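Side-chain contacts in ribokinase (Thermotoga maritima, PDB 1VM7), which probably phosphorylates ribose at O-5 with ATP and a divalent cation, most likely magnesium, to give ribose 5-phosphate: residues K192-L197 / K221-K226; I167-P172 / A256-N261; T73-D78 / D82-N87; T60-G65 / L91-Y96; V266-G271 / E275-F280. All coordinates share one frame; numbering follows the deposited sequence.

Interaction 1 of 5, residues K192-L197 / K221-K226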
# COMPACT_ATOMS: atom_id res chain seq x y z
N LYS A 192 -17.51 17.08 14.16
CA LYS A 192 -16.48 17.79 13.39
C LYS A 192 -17.03 18.23 12.04
O LYS A 192 -16.74 19.33 11.58
CB LYS A 192 -15.22 16.93 13.17
CG LYS A 192 -14.41 16.73 14.47
CD LYS A 192 -12.89 16.79 14.26
CE LYS A 192 -12.14 16.81 15.60
NZ LYS A 192 -10.91 17.68 15.55
N GLU A 193 -17.83 17.38 11.40
CA GLU A 193 -18.43 17.75 10.14
C GLU A 193 -19.41 18.91 10.23
O GLU A 193 -19.36 19.84 9.42
CB GLU A 193 -19.08 16.57 9.49
CG GLU A 193 -18.03 15.55 9.04
CD GLU A 193 -18.61 14.18 8.81
OE1 GLU A 193 -19.79 13.97 9.14
OE2 GLU A 193 -17.87 13.31 8.30
N ILE A 194 -20.30 18.89 11.21
CA ILE A 194 -21.28 19.94 11.28
C ILE A 194 -20.59 21.31 11.52
O ILE A 194 -21.04 22.34 11.01
CB ILE A 194 -22.45 19.66 12.27
CG1 ILE A 194 -23.65 20.54 11.88
CG2 ILE A 194 -22.03 19.89 13.71
CD1 ILE A 194 -24.97 20.22 12.58
N GLU A 195 -19.47 21.28 12.26
CA GLU A 195 -18.65 22.45 12.50
C GLU A 195 -18.10 23.00 11.19
O GLU A 195 -18.26 24.21 10.89
CB GLU A 195 -17.47 22.11 13.42
CG GLU A 195 -17.82 22.17 14.89
CD GLU A 195 -16.63 21.84 15.82
OE1 GLU A 195 -15.80 22.76 16.07
OE2 GLU A 195 -16.57 20.67 16.30
N ALA A 196 -17.41 22.14 10.45
CA ALA A 196 -16.83 22.52 9.18
C ALA A 196 -17.93 23.06 8.24
O ALA A 196 -17.81 24.14 7.66
CB ALA A 196 -16.13 21.38 8.56
N LEU A 197 -19.00 22.30 8.12
CA LEU A 197 -20.14 22.68 7.28
C LEU A 197 -20.71 24.04 7.68
O LEU A 197 -21.04 24.86 6.81
CB LEU A 197 -21.27 21.66 7.36
CG LEU A 197 -21.02 20.28 6.73
CD1 LEU A 197 -22.18 19.34 7.03
CD2 LEU A 197 -20.81 20.41 5.23
N LYS A 221 -34.65 18.30 5.30
CA LYS A 221 -35.85 17.98 6.06
C LYS A 221 -35.54 17.56 7.50
O LYS A 221 -36.26 17.92 8.42
CB LYS A 221 -36.65 16.87 5.34
CG LYS A 221 -37.08 17.23 3.89
CD LYS A 221 -38.17 18.33 3.86
CE LYS A 221 -38.45 18.84 2.44
NZ LYS A 221 -37.50 19.93 2.02
N ASN A 222 -34.49 16.77 7.68
CA ASN A 222 -34.05 16.32 9.00
C ASN A 222 -32.54 16.41 9.10
O ASN A 222 -31.82 15.97 8.18
CB ASN A 222 -34.41 14.85 9.24
CG ASN A 222 -35.90 14.59 9.28
OD1 ASN A 222 -36.51 14.63 10.35
ND2 ASN A 222 -36.49 14.32 8.11
N VAL A 223 -32.03 16.97 10.19
CA VAL A 223 -30.60 16.82 10.50
C VAL A 223 -30.41 15.83 11.65
O VAL A 223 -31.00 15.98 12.70
CB VAL A 223 -29.91 18.16 10.88
CG1 VAL A 223 -28.38 17.92 11.02
CG2 VAL A 223 -30.21 19.23 9.84
N ILE A 224 -29.55 14.84 11.44
CA ILE A 224 -29.17 13.93 12.51
C ILE A 224 -27.71 14.17 12.80
O ILE A 224 -26.85 13.87 11.97
CB ILE A 224 -29.36 12.46 12.12
CG1 ILE A 224 -30.83 12.19 11.78
CG2 ILE A 224 -28.91 11.53 13.25
CD1 ILE A 224 -31.04 10.81 11.17
N VAL A 225 -27.42 14.72 13.96
CA VAL A 225 -26.03 14.97 14.31
C VAL A 225 -25.52 13.83 15.18
O VAL A 225 -25.99 13.64 16.28
CB VAL A 225 -25.82 16.31 15.02
CG1 VAL A 225 -24.33 16.64 15.09
CG2 VAL A 225 -26.59 17.44 14.29
N LYS A 226 -24.53 13.08 14.68
CA LYS A 226 -23.95 11.99 15.43
C LYS A 226 -22.94 12.55 16.41
O LYS A 226 -21.94 13.11 15.98
CB LYS A 226 -23.26 11.00 14.50
CG LYS A 226 -24.12 10.57 13.30
CD LYS A 226 -23.37 9.56 12.41
CE LYS A 226 -23.41 9.94 10.91
NZ LYS A 226 -22.55 9.03 10.09
O HOH W 1 -20.42 11.46 9.11
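Ile194 reaches from its helix to Val225 on the strand, methyl to methyl. Its CD1 lies 3.6 Å from Val225 CG2, and the two side chains cross at about a right angle. The chain of Ile194 is fully extended: CG1 is anti to the backbone N (chi1 -159°) and CD1 continues the line, which carries this end methyl out to the strand. Val223, two residues earlier on the strand, gives a looser contact, its CG1 4.4 Å from Ile194 CD1.

A water extends the contact on the polar side. It donates to Glu193 OE1 at 2.6 Å and weakly accepts from Lys226 NZ at 3.4 Å. Glu193 OE1 and Lys226 NZ are themselves 5.7 Å apart, so the water lies between opposite charges that are not in contact. Lys226, predicted to belong to the ATP site, is held instead by a salt bridge to Asp169 and a hydrogen bond to Asn261.

The helix 191-202 packs on the sheet here. Ile194 also touches Val208 and Ala211 of helix 208-217, and Val225 shares Val208. The strand 222-226 runs between strands 186-187 and 232-236 of the large mixed sheet.

Interaction 2 of 5, residues I167-P172 / A256-N261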
# COMPACT_ATOMS: atom_id res chain seq x y z
N ILE A 167 -30.66 10.34 2.05
CA ILE A 167 -29.83 10.43 3.23
C ILE A 167 -28.40 10.73 2.75
O ILE A 167 -27.84 9.95 2.00
CB ILE A 167 -29.80 9.10 4.00
CG1 ILE A 167 -31.23 8.73 4.45
CG2 ILE A 167 -28.84 9.20 5.17
CD1 ILE A 167 -31.46 7.27 4.85
N PHE A 168 -27.86 11.87 3.19
CA PHE A 168 -26.51 12.31 2.80
C PHE A 168 -25.60 12.45 4.03
O PHE A 168 -25.86 13.22 4.94
CB PHE A 168 -26.59 13.62 2.02
CG PHE A 168 -25.25 14.23 1.72
CD1 PHE A 168 -24.29 13.53 1.04
CD2 PHE A 168 -24.97 15.54 2.11
CE1 PHE A 168 -23.07 14.10 0.77
CE2 PHE A 168 -23.76 16.12 1.83
CZ PHE A 168 -22.80 15.40 1.16
N ASP A 169 -24.55 11.63 4.05
CA ASP A 169 -23.54 11.65 5.08
C ASP A 169 -22.41 12.54 4.56
O ASP A 169 -21.68 12.19 3.61
CB ASP A 169 -23.08 10.22 5.32
CG ASP A 169 -22.29 10.04 6.59
OD1 ASP A 169 -22.41 10.91 7.50
OD2 ASP A 169 -21.58 8.98 6.67
N PRO A 170 -22.27 13.73 5.14
CA PRO A 170 -21.35 14.70 4.56
C PRO A 170 -19.90 14.38 4.98
O PRO A 170 -19.24 15.17 5.64
CB PRO A 170 -21.86 16.03 5.13
CG PRO A 170 -22.38 15.63 6.52
CD PRO A 170 -22.94 14.26 6.36
N ALA A 171 -19.40 13.22 4.55
CA ALA A 171 -18.14 12.69 5.04
C ALA A 171 -17.23 12.31 3.85
O ALA A 171 -17.60 11.49 3.03
CB ALA A 171 -18.42 11.50 5.91
N PRO A 172 -16.06 12.97 3.71
CA PRO A 172 -15.63 14.17 4.43
C PRO A 172 -16.47 15.37 4.07
O PRO A 172 -17.13 15.38 3.04
CB PRO A 172 -14.20 14.42 3.88
CG PRO A 172 -14.17 13.72 2.55
CD PRO A 172 -15.04 12.51 2.75
N ALA A 256 -18.47 3.62 12.95
CA ALA A 256 -19.67 3.73 13.81
C ALA A 256 -20.76 4.53 13.11
O ALA A 256 -21.94 4.21 13.22
CB ALA A 256 -19.31 4.38 15.11
N GLY A 257 -20.36 5.58 12.39
CA GLY A 257 -21.29 6.47 11.70
C GLY A 257 -21.94 5.79 10.51
O GLY A 257 -23.11 5.99 10.27
N ASP A 258 -21.13 5.03 9.77
CA ASP A 258 -21.57 4.18 8.67
C ASP A 258 -22.57 3.13 9.13
O ASP A 258 -23.59 2.88 8.49
CB ASP A 258 -20.34 3.47 8.05
CG ASP A 258 -19.34 4.44 7.42
OD1 ASP A 258 -19.81 5.48 6.86
OD2 ASP A 258 -18.11 4.14 7.45
N VAL A 259 -22.25 2.48 10.25
CA VAL A 259 -23.19 1.54 10.85
C VAL A 259 -24.48 2.26 11.25
O VAL A 259 -25.56 1.79 10.94
CB VAL A 259 -22.56 0.79 12.06
CG1 VAL A 259 -23.58 -0.11 12.76
CG2 VAL A 259 -21.43 -0.08 11.58
N PHE A 260 -24.37 3.42 11.90
CA PHE A 260 -25.55 4.17 12.22
C PHE A 260 -26.39 4.42 10.98
O PHE A 260 -27.60 4.18 10.98
CB PHE A 260 -25.22 5.50 12.90
CG PHE A 260 -26.43 6.31 13.15
CD1 PHE A 260 -27.25 6.02 14.22
CD2 PHE A 260 -26.85 7.25 12.23
CE1 PHE A 260 -28.42 6.73 14.44
CE2 PHE A 260 -28.02 7.95 12.43
CZ PHE A 260 -28.81 7.70 13.55
N ASN A 261 -25.77 4.95 9.92
CA ASN A 261 -26.53 5.36 8.74
C ASN A 261 -27.27 4.17 8.10
O ASN A 261 -28.44 4.30 7.76
CB ASN A 261 -25.65 6.09 7.71
CG ASN A 261 -25.48 7.58 8.04
OD1 ASN A 261 -25.30 7.94 9.18
ND2 ASN A 261 -25.54 8.43 7.02
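Asp169 points its side chain at the first turns of helix 256-269 and lies against Asn261 and Asp258. Its CB is 3.5 Å from Asn261 ND2. The next atom, CG, is 3.7 Å from the same Asn261 ND2, with the carboxylate and amide planes 40° apart. This is packing; the amide NH2 of Asn261 donates to Thr188 OG1 instead. CG of Asp169 is anti to the backbone N (chi1 -166°), and this turns the carboxylate toward the helix. OD1 forms a salt bridge with Lys226 NZ and also bonds to Thr188 OG1, so Thr188 joins the aspartate and the asparagine.

The site lies where strand 165-168 of the central sheet ends, facing the N-terminal end of a helix. In PfkB kinases this helix start lies at the phosphoryl-transfer site, and Asp258 is the predicted proton acceptor. Asp169 OD2 comes 3.9 Å from Asp258 OD1, the carboxylate planes 88° apart. Gln57 NE2 serves both groups, by a hydrogen bond to Asp258 OD1 and a weak one to Asp169 OD2. Replacing Asp169 with a leucine would probably leave Lys226 without its charged mate and Thr188 without one of its partners.

Ile167 adds an apolar flank, its CG2 3.9 Å from Asn261 ND2. After Asp169 the chain bends in an inverse gamma turn centred on Pro170, with Ala171 N bonded to Asp169 O at 2.7 Å.

Interaction 3 of 5, residues T73-D78 / D82-N87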
# COMPACT_ATOMS: atom_id res chain seq x y z
N THR A 73 -21.38 1.36 -7.05
CA THR A 73 -20.01 1.67 -6.63
C THR A 73 -19.08 1.31 -7.78
O THR A 73 -19.38 0.43 -8.57
CB THR A 73 -19.57 0.95 -5.32
OG1 THR A 73 -18.26 1.39 -4.94
CG2 THR A 73 -19.50 -0.56 -5.51
N CYS A 74 -17.96 2.01 -7.88
CA CYS A 74 -16.97 1.70 -8.88
C CYS A 74 -15.79 1.02 -8.25
O CYS A 74 -15.18 1.53 -7.31
CB CYS A 74 -16.51 2.96 -9.60
SG CYS A 74 -17.60 3.38 -10.97
N ILE A 75 -15.43 -0.14 -8.80
CA ILE A 75 -14.25 -0.86 -8.36
C ILE A 75 -13.45 -1.21 -9.59
O ILE A 75 -13.89 -0.96 -10.68
CB ILE A 75 -14.60 -2.11 -7.53
CG1 ILE A 75 -15.46 -3.09 -8.36
CG2 ILE A 75 -15.34 -1.68 -6.26
CD1 ILE A 75 -16.02 -4.18 -7.59
N GLY A 76 -12.26 -1.75 -9.40
CA GLY A 76 -11.35 -2.01 -10.50
C GLY A 76 -11.55 -3.39 -11.09
O GLY A 76 -12.61 -4.01 -10.95
N ASN A 77 -10.53 -3.87 -11.77
CA ASN A 77 -10.52 -5.25 -12.29
C ASN A 77 -9.41 -6.07 -11.67
O ASN A 77 -8.95 -7.06 -12.24
CB ASN A 77 -10.42 -5.26 -13.82
CG ASN A 77 -11.75 -5.05 -14.47
OD1 ASN A 77 -12.68 -5.84 -14.26
ND2 ASN A 77 -11.87 -3.98 -15.28
N ASP A 78 -9.02 -5.69 -10.46
CA ASP A 78 -7.86 -6.27 -9.83
C ASP A 78 -8.26 -7.27 -8.74
O ASP A 78 -9.44 -7.51 -8.46
CB ASP A 78 -6.95 -5.15 -9.28
CG ASP A 78 -7.72 -4.07 -8.53
OD1 ASP A 78 -8.81 -4.35 -7.95
OD2 ASP A 78 -7.19 -2.95 -8.50
N ASP A 82 -11.90 -8.27 -6.95
CA ASP A 82 -12.37 -9.64 -6.77
C ASP A 82 -12.73 -9.93 -5.34
O ASP A 82 -13.77 -10.52 -5.10
CB ASP A 82 -11.35 -10.67 -7.23
CG ASP A 82 -11.10 -10.61 -8.72
OD1 ASP A 82 -11.98 -10.11 -9.43
OD2 ASP A 82 -10.02 -11.04 -9.16
N LEU A 83 -11.89 -9.53 -4.40
CA LEU A 83 -12.20 -9.73 -2.98
C LEU A 83 -13.47 -8.97 -2.57
O LEU A 83 -14.31 -9.51 -1.82
CB LEU A 83 -10.99 -9.40 -2.08
CG LEU A 83 -9.85 -10.44 -2.31
CD1 LEU A 83 -8.46 -9.95 -1.82
CD2 LEU A 83 -10.20 -11.83 -1.72
N LEU A 84 -13.60 -7.73 -3.04
CA LEU A 84 -14.81 -6.94 -2.72
C LEU A 84 -16.08 -7.57 -3.35
O LEU A 84 -17.14 -7.61 -2.74
CB LEU A 84 -14.66 -5.52 -3.18
CG LEU A 84 -13.60 -4.68 -2.45
CD1 LEU A 84 -13.69 -3.29 -3.00
CD2 LEU A 84 -13.78 -4.71 -0.97
N ILE A 85 -15.96 -8.07 -4.56
CA ILE A 85 -17.09 -8.76 -5.22
C ILE A 85 -17.52 -10.00 -4.42
O ILE A 85 -18.73 -10.19 -4.17
CB ILE A 85 -16.76 -9.05 -6.67
CG1 ILE A 85 -16.75 -7.73 -7.46
CG2 ILE A 85 -17.76 -10.04 -7.30
CD1 ILE A 85 -16.19 -7.87 -8.83
N GLU A 86 -16.56 -10.79 -3.96
CA GLU A 86 -16.88 -11.94 -3.11
C GLU A 86 -17.63 -11.50 -1.89
O GLU A 86 -18.60 -12.14 -1.50
CB GLU A 86 -15.67 -12.74 -2.61
CG GLU A 86 -14.53 -12.82 -3.55
CD GLU A 86 -13.46 -13.84 -3.10
OE1 GLU A 86 -13.63 -14.44 -1.97
OE2 GLU A 86 -12.48 -14.01 -3.89
N ASN A 87 -17.14 -10.45 -1.23
CA ASN A 87 -17.80 -9.95 -0.02
C ASN A 87 -19.21 -9.52 -0.37
O ASN A 87 -20.16 -9.89 0.30
CB ASN A 87 -17.06 -8.74 0.57
CG ASN A 87 -15.66 -9.06 1.06
OD1 ASN A 87 -15.28 -10.23 1.18
ND2 ASN A 87 -14.86 -8.00 1.34
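Ile75 at the end of its strand packs on Leu84 and Ile85 of the following helix. The contact belongs to the beta-alpha-beta unit made of strand 69-75, helix 79-90 and strand 93-98.

The tight part is apolar and buried. Ile75 CD1 comes within 3.6 Å of Ile85 CG1 and 3.9 Å of Ile85 CD1. Its other branch turns to the neighbouring helix residue, with CG2 4.0 Å from Leu84 CD1. The Ile75 and Leu84 side chains lie alongside each other, running in opposite senses. The rotamer explains the split: CG1 of Ile75 sits between the backbone N and the carbonyl carbon (chi1 60°), while CG2 is anti to the carbonyl carbon. Leu84 also touches Ser23 and Pro50.

The other side is polar and partly open to solvent. Asp78 is the N-cap of the helix. Its side chain caps a backbone N of the first turn, and it also has a hydrogen bond to Thr103 and a salt bridge to Arg105. Asp79 of the second subunit packs against it. Asp82 OD1 forms a salt bridge with Arg98, whose NE also bonds to Gly76 O. An alanine in place of Asp82 would probably leave Arg98 without this carboxylate, its guanidinium less firmly held beyond the bond from NE to Gly76 O.

Backbone joins the two segments at Asp82 N, which donates to Asp78 O at 3.0 Å with an N-H...O angle of 167°.

Interaction 4 of 5, residues T60-G65 / L91-Y96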
# COMPACT_ATOMS: atom_id res chain seq x y z
N THR A 60 -23.66 -2.79 6.07
CA THR A 60 -24.53 -2.64 7.21
C THR A 60 -25.98 -2.94 6.80
O THR A 60 -26.66 -3.71 7.46
CB THR A 60 -24.36 -1.23 7.88
OG1 THR A 60 -23.00 -1.06 8.31
CG2 THR A 60 -25.24 -1.11 9.05
N VAL A 61 -26.43 -2.33 5.71
CA VAL A 61 -27.78 -2.51 5.24
C VAL A 61 -28.07 -4.00 5.01
O VAL A 61 -29.05 -4.52 5.55
CB VAL A 61 -28.03 -1.66 3.99
CG1 VAL A 61 -29.31 -2.10 3.29
CG2 VAL A 61 -28.08 -0.14 4.38
N ALA A 62 -27.17 -4.67 4.28
CA ALA A 62 -27.30 -6.07 3.93
C ALA A 62 -27.35 -6.93 5.17
O ALA A 62 -28.25 -7.75 5.34
CB ALA A 62 -26.15 -6.51 2.99
N LYS A 63 -26.42 -6.69 6.10
CA LYS A 63 -26.30 -7.55 7.27
C LYS A 63 -27.40 -7.31 8.30
O LYS A 63 -27.93 -8.25 8.89
CB LYS A 63 -24.91 -7.36 7.87
CG LYS A 63 -24.45 -8.48 8.80
CD LYS A 63 -22.95 -8.38 9.09
CE LYS A 63 -22.58 -9.37 10.20
NZ LYS A 63 -21.23 -9.01 10.78
N ILE A 64 -27.80 -6.05 8.48
CA ILE A 64 -28.82 -5.75 9.47
C ILE A 64 -30.23 -5.83 8.88
O ILE A 64 -31.17 -6.23 9.57
CB ILE A 64 -28.52 -4.40 10.13
CG1 ILE A 64 -27.12 -4.52 10.78
CG2 ILE A 64 -29.61 -4.02 11.13
CD1 ILE A 64 -26.70 -3.33 11.56
N GLY A 65 -30.36 -5.45 7.61
CA GLY A 65 -31.63 -5.53 6.89
C GLY A 65 -31.99 -6.93 6.45
O GLY A 65 -33.17 -7.25 6.30
N LEU A 91 -23.16 -11.26 0.65
CA LEU A 91 -24.15 -10.49 1.40
C LEU A 91 -25.38 -10.04 0.58
O LEU A 91 -26.21 -9.28 1.10
CB LEU A 91 -23.52 -9.24 2.02
CG LEU A 91 -22.55 -9.51 3.16
CD1 LEU A 91 -21.71 -8.28 3.47
CD2 LEU A 91 -23.31 -9.96 4.38
N GLY A 92 -25.46 -10.45 -0.68
CA GLY A 92 -26.58 -10.06 -1.53
C GLY A 92 -26.49 -8.62 -1.96
O GLY A 92 -27.52 -7.98 -2.15
N ILE A 93 -25.26 -8.10 -2.07
CA ILE A 93 -25.00 -6.73 -2.48
C ILE A 93 -24.65 -6.72 -3.99
O ILE A 93 -23.70 -7.40 -4.42
CB ILE A 93 -23.89 -6.07 -1.64
CG1 ILE A 93 -24.30 -6.00 -0.17
CG2 ILE A 93 -23.54 -4.65 -2.13
CD1 ILE A 93 -23.11 -5.86 0.80
N THR A 94 -25.50 -6.00 -4.75
CA THR A 94 -25.44 -5.92 -6.20
C THR A 94 -25.32 -4.47 -6.65
O THR A 94 -25.70 -3.56 -5.90
CB THR A 94 -26.70 -6.51 -6.83
OG1 THR A 94 -27.88 -5.84 -6.37
CG2 THR A 94 -26.78 -8.00 -6.48
N GLY A 95 -24.82 -4.25 -7.86
CA GLY A 95 -24.80 -2.91 -8.48
C GLY A 95 -23.42 -2.32 -8.71
O GLY A 95 -23.30 -1.23 -9.27
N TYR A 96 -22.38 -3.03 -8.28
CA TYR A 96 -21.02 -2.56 -8.50
C TYR A 96 -20.71 -2.52 -9.99
O TYR A 96 -21.22 -3.32 -10.75
CB TYR A 96 -20.00 -3.46 -7.81
CG TYR A 96 -20.11 -4.92 -8.18
CD1 TYR A 96 -19.50 -5.44 -9.33
CD2 TYR A 96 -20.81 -5.79 -7.35
CE1 TYR A 96 -19.61 -6.80 -9.63
CE2 TYR A 96 -20.94 -7.11 -7.64
CZ TYR A 96 -20.36 -7.61 -8.76
OH TYR A 96 -20.54 -8.95 -8.95
O HOH W 2 -28.59 -9.50 3.43
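Ala62 carries the contact of its helix with Leu91 and Ile93, and the residues around it face other partners. Thr60 comes first. It points away from 91-96, and its OG1 bonds back to Asn56 O in the preceding turn. Val61 follows and packs on Cys69 of strand 69-75.

Ala62 then presents its CB to the second segment. This methyl lies 3.4 Å from Leu91 O and 3.9 Å from Leu91 CB. On the other residue it meets Ile93 CG1 at 3.7 Å and Ile93 CD1 at 3.8 Å. CG1 of Ile93 is anti to its own carbonyl carbon (chi1 -62°), which swings the longer branch to the alanine. A water joins the two backbones: it donates to Ala62 O at 2.6 Å and weakly to Leu91 O at 3.3 Å.

The partner segment is the link from helix 79-90 into strand 93-98, an edge strand of the large sheet within this chain. Gly92 ends the helix in a Schellman motif, with a positive phi that favours glycine. Helix 53-65 meets the return of the beta-alpha-beta unit 69-75, 79-90, 93-98, where helix 79-90 gives way to strand 93-98.

Lys63 is next. Its side chain comes no nearer than 4.6 Å to 91-96, and the extended chain leads away to NZ, which bonds to Ile298 O. Ile64 packs on Phe280 and Ala284 of helix 274-288, and its carbonyl O accepts from Arg301.

Interaction 5 of 5, residues V266-G271 / E275-F280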
# COMPACT_ATOMS: atom_id res chain seq x y z
N VAL A 266 -32.26 0.92 7.34
CA VAL A 266 -32.96 -0.37 7.51
C VAL A 266 -34.25 -0.20 8.29
O VAL A 266 -35.27 -0.74 7.92
CB VAL A 266 -32.06 -1.43 8.24
CG1 VAL A 266 -32.88 -2.64 8.74
CG2 VAL A 266 -30.96 -1.92 7.31
N ALA A 267 -34.17 0.56 9.39
CA ALA A 267 -35.33 0.85 10.21
C ALA A 267 -36.43 1.60 9.43
O ALA A 267 -37.58 1.17 9.39
CB ALA A 267 -34.90 1.63 11.40
N LEU A 268 -36.07 2.69 8.77
CA LEU A 268 -37.01 3.38 7.91
C LEU A 268 -37.64 2.42 6.89
O LEU A 268 -38.84 2.45 6.68
CB LEU A 268 -36.33 4.53 7.17
CG LEU A 268 -35.71 5.69 7.99
CD1 LEU A 268 -35.17 6.78 7.07
CD2 LEU A 268 -36.72 6.27 8.97
N SER A 269 -36.81 1.57 6.28
CA SER A 269 -37.27 0.63 5.27
C SER A 269 -38.34 -0.27 5.84
O SER A 269 -39.27 -0.62 5.13
CB SER A 269 -36.11 -0.21 4.72
OG SER A 269 -35.65 -1.18 5.66
N GLU A 270 -38.22 -0.63 7.11
CA GLU A 270 -39.20 -1.48 7.80
C GLU A 270 -40.38 -0.71 8.40
O GLU A 270 -41.18 -1.29 9.14
CB GLU A 270 -38.49 -2.28 8.88
CG GLU A 270 -37.49 -3.25 8.32
CD GLU A 270 -36.58 -3.84 9.37
OE1 GLU A 270 -36.81 -3.60 10.58
OE2 GLU A 270 -35.63 -4.54 8.99
N GLY A 271 -40.50 0.57 8.08
CA GLY A 271 -41.66 1.37 8.45
C GLY A 271 -41.56 1.96 9.84
O GLY A 271 -42.56 2.40 10.40
N GLU A 275 -37.62 8.60 14.82
CA GLU A 275 -37.17 8.50 16.21
C GLU A 275 -36.85 7.03 16.53
O GLU A 275 -35.79 6.73 17.09
CB GLU A 275 -38.21 9.10 17.22
CG GLU A 275 -38.29 10.65 17.23
CD GLU A 275 -38.61 11.27 18.61
OE1 GLU A 275 -39.40 10.67 19.38
OE2 GLU A 275 -38.10 12.39 18.92
N GLU A 276 -37.75 6.11 16.17
CA GLU A 276 -37.49 4.67 16.29
C GLU A 276 -36.24 4.28 15.51
O GLU A 276 -35.41 3.52 16.01
CB GLU A 276 -38.68 3.85 15.77
CG GLU A 276 -39.94 3.99 16.60
CD GLU A 276 -41.13 3.29 15.99
OE1 GLU A 276 -41.13 3.06 14.76
OE2 GLU A 276 -42.08 2.98 16.74
N ALA A 277 -36.12 4.80 14.29
CA ALA A 277 -34.97 4.47 13.45
C ALA A 277 -33.67 4.95 14.04
O ALA A 277 -32.65 4.27 13.90
CB ALA A 277 -35.14 5.03 12.04
N VAL A 278 -33.68 6.14 14.67
CA VAL A 278 -32.49 6.65 15.39
C VAL A 278 -32.12 5.70 16.52
O VAL A 278 -30.95 5.38 16.71
CB VAL A 278 -32.64 8.07 16.03
CG1 VAL A 278 -31.50 8.35 17.03
CG2 VAL A 278 -32.63 9.16 14.98
N ILE A 279 -33.10 5.26 17.29
CA ILE A 279 -32.81 4.35 18.39
C ILE A 279 -32.14 3.09 17.84
O ILE A 279 -31.13 2.61 18.36
CB ILE A 279 -34.06 3.92 19.15
CG1 ILE A 279 -34.80 5.12 19.73
CG2 ILE A 279 -33.68 2.90 20.23
CD1 ILE A 279 -34.37 5.51 21.12
N PHE A 280 -32.74 2.55 16.77
CA PHE A 280 -32.29 1.32 16.19
C PHE A 280 -30.85 1.43 15.70
O PHE A 280 -30.04 0.57 15.99
CB PHE A 280 -33.22 0.89 15.06
CG PHE A 280 -32.84 -0.42 14.43
CD1 PHE A 280 -33.22 -1.62 15.02
CD2 PHE A 280 -32.10 -0.46 13.27
CE1 PHE A 280 -32.87 -2.85 14.46
CE2 PHE A 280 -31.75 -1.68 12.69
CZ PHE A 280 -32.13 -2.88 13.29
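Ala267 and Ala277 face each other across two helices, methyl to methyl. Their CB atoms are 3.5 Å apart, tighter than usual van der Waals contact. The backbones come close here as well, with Ala267 CA and Ala277 CA 4.9 Å apart.

Leu268, the next residue after Ala267, and Phe280, one turn beyond Ala277, add larger side chains. Leu268 brings one branch to the second helix, CD2 lying 3.7 Å from Ala277 CB. Phe280 comes from the second helix. Its CG is anti to the backbone N (chi1 -178°), and this sends the ring to the first helix. There Phe280 CD2 is 4.0 Å from Ala267 CB, and CE2 is 4.2 Å from Val266 CG1. The Phe280 side chain also touches Arg301 and Val304 of helix 301-309.

The two helices are consecutive, 256-269 and 274-288, joined by a short turn. Gly271 closes the first one as the C-prime residue of a Schellman motif, and its phi is positive. Glu270, just before it, makes a salt bridge with Arg301.

The touching groups are all hydrocarbon, so the contact rests on fit and burial. Small side chains at Ala267 and Ala277 let the helices approach this closely. Leu268 and Phe280 pack beside them, and Val266 meets the phenylalanine.

From the N terminus, interaction 4 opens first, on helix 53-65. Interaction 3 opens and closes within its span, a short loop inside one beta-alpha-beta unit, before interaction 4 closes at strand 93-98. The chain then starts interaction 2 at the end of strand 165-168. Interaction 1 lies wholly within that longer loop, joining helix 191-202 to strand 222-226. Interaction 2 closes on helix 256-269, and interaction 5 follows in series, linking that helix to the next. No two contacts cross along the chain. In space Lys226 ties interactions 1 and 2, Thr60 links interactions 4 and 2, and Val266 packs on Gly65 and Val61 between interactions 4 and 5.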